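Local structure of cell wall mannoprotein 1 (Neosartorya fumigata, 5J5L) at residues S8-I13 and D115-A120. The protein binds lipids, holding arachidonic acid inside a helical bundle, and is probably a constitutive cell wall protein and an antigen recognised by the host humoral immune response. Sequence-based numbering, arbitrary orientation.
Sequences SDLSTI and DALSGA
Leu117 meets Leu10 and Ile13 through a single methyl group. Its CD2 lies 4.0 Å from Leu10 CD2, and the two side chains approach at a slant. The same Leu117 CD2 is 4.1 Å from Ile13 CD1. Here the side chains point at each other and touch tip to tip. All three residues are buried, and the contact is purely apolar. Leu117 CG stands opposite its backbone N, with chi1 at 173°, which sends the side chain toward helix 3-26. In Ile13, CG1 is the branch opposite the carbonyl carbon (chi1 -68°), and it takes CD1 to Leu117. The touch is light, with 78 Å² buried in total. The nearest CA atoms, those of Leu10 and Leu117, are still 10.1 Å apart, so segments 8-13 and 115-120 touch through terminal methyls.

The fold is an all-helical bundle of the hydrophobic surface binding protein A family. Helices 3-26 and 100-124 face each other across its interior. Other helices close round the contact: Leu117 also packs on Ala51 and Thr52 of helix 31-56, while Leu10 touches Ala72 and Ile13 touches Leu76 of helix 63-89. The nearest atoms of the Ile13 side chain and the bound arachidonic acid are about 5 Å apart, so this edge lies near the lipid pocket.

Polar bonds lie within each helix or run to a third. Ile13 N donates to Asp9 O at 3.1 Å, and Gly119 N to Asp115 O at 2.9 Å. The buried Ser118 OG is hydrogen-bonded to Thr137 OG1, joining helix 100-124 to helix 127-150, and to Gln122 NE2.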
loop_
_atom_site.group_PDB
_atom_site.type_symbol
_atom_site.label_atom_id
_atom_site.label_comp_id
_atom_site.label_asym_id
_atom_site.label_seq_id
_atom_site.Cartn_x
_atom_site.Cartn_y
_atom_site.Cartn_z
ATOM N N SER A 8 1.871 13.620 -5.426
ATOM C CA SER A 8 0.510 13.831 -4.946
ATOM C C SER A 8 -0.207 12.471 -4.835
ATOM O O SER A 8 -0.914 12.208 -3.849
ATOM C CB SER A 8 -0.232 14.781 -5.886
ATOM O OG SER A 8 -1.571 14.985 -5.465
ATOM N N ASP A 9 -0.013 11.611 -5.839
ATOM C CA ASP A 9 -0.610 10.273 -5.835
ATOM C C ASP A 9 -0.149 9.466 -4.624
ATOM O O ASP A 9 -0.938 8.750 -4.013
ATOM C CB ASP A 9 -0.220 9.472 -7.077
ATOM C CG ASP A 9 -0.863 9.961 -8.351
ATOM O OD1 ASP A 9 -1.870 10.729 -8.337
ATOM O OD2 ASP A 9 -0.378 9.513 -9.420
ATOM N N LEU A 10 1.145 9.536 -4.320
ATOM C CA LEU A 10 1.697 8.787 -3.197
ATOM C C LEU A 10 1.175 9.328 -1.862
ATOM O O LEU A 10 0.967 8.565 -0.920
ATOM C CB LEU A 10 3.213 8.795 -3.231
ATOM C CG LEU A 10 3.821 7.987 -4.396
ATOM C CD1 LEU A 10 5.313 8.270 -4.525
ATOM C CD2 LEU A 10 3.556 6.501 -4.280
ATOM N N SER A 11 0.953 10.627 -1.790
ATOM C CA SER A 11 0.406 11.218 -0.563
ATOM C C SER A 11 -1.024 10.739 -0.315
ATOM O O SER A 11 -1.412 10.452 0.816
ATOM C CB SER A 11 0.424 12.733 -0.655
ATOM O OG SER A 11 0.040 13.335 0.569
ATOM N N THR A 12 -1.804 10.662 -1.384
ATOM C CA THR A 12 -3.179 10.166 -1.307
ATOM C C THR A 12 -3.179 8.717 -0.796
ATOM O O THR A 12 -3.996 8.329 0.048
ATOM C CB THR A 12 -3.866 10.283 -2.684
ATOM O OG1 THR A 12 -4.009 11.671 -3.038
ATOM C CG2 THR A 12 -5.245 9.631 -2.683
ATOM N N ILE A 13 -2.257 7.918 -1.302
ATOM C CA ILE A 13 -2.090 6.545 -0.817
ATOM C C ILE A 13 -1.772 6.530 0.689
ATOM O O ILE A 13 -2.384 5.766 1.455
ATOM C CB ILE A 13 -1.017 5.792 -1.633
ATOM C CG1 ILE A 13 -1.524 5.569 -3.066
ATOM C CG2 ILE A 13 -0.646 4.474 -0.968
ATOM C CD1 ILE A 13 -0.432 5.282 -4.078
ATOM N N ASP A 115 3.281 -3.970 -5.733
ATOM C CA ASP A 115 4.449 -4.457 -6.472
ATOM C C ASP A 115 4.529 -3.817 -7.868
ATOM O O ASP A 115 5.621 -3.455 -8.339
ATOM C CB ASP A 115 4.420 -5.980 -6.569
ATOM C CG ASP A 115 4.729 -6.660 -5.247
ATOM O OD1 ASP A 115 5.157 -5.951 -4.314
ATOM O OD2 ASP A 115 4.551 -7.892 -5.136
ATOM N N ALA A 116 3.377 -3.676 -8.535
ATOM C CA ALA A 116 3.339 -3.066 -9.857
ATOM C C ALA A 116 3.753 -1.604 -9.778
ATOM O O ALA A 116 4.471 -1.104 -10.660
ATOM C CB ALA A 116 1.946 -3.188 -10.471
ATOM N N LEU A 117 3.269 -0.913 -8.748
ATOM C CA LEU A 117 3.624 0.488 -8.534
ATOM C C LEU A 117 5.135 0.616 -8.338
ATOM O O LEU A 117 5.789 1.473 -8.963
ATOM C CB LEU A 117 2.884 1.086 -7.336
ATOM C CG LEU A 117 3.299 2.505 -6.914
ATOM C CD1 LEU A 117 3.197 3.501 -8.060
ATOM C CD2 LEU A 117 2.468 2.925 -5.707
ATOM N N SER A 118 5.684 -0.226 -7.471
ATOM C CA SER A 118 7.124 -0.168 -7.206
ATOM C C SER A 118 7.922 -0.401 -8.474
ATOM O O SER A 118 8.918 0.302 -8.748
ATOM C CB SER A 118 7.527 -1.185 -6.153
ATOM O OG SER A 118 8.943 -1.209 -6.043
ATOM N N GLY A 119 7.512 -1.400 -9.252
ATOM C CA GLY A 119 8.158 -1.684 -10.532
ATOM C C GLY A 119 8.165 -0.497 -11.486
ATOM O O GLY A 119 9.180 -0.220 -12.151
ATOM N N ALA A 120 7.029 0.193 -11.560
ATOM C CA ALA A 120 6.885 1.359 -12.429
ATOM C C ALA A 120 7.755 2.536 -11.957
ATOM O O ALA A 120 8.327 3.263 -12.778
ATOM C CB ALA A 120 5.422 1.773 -12.529
#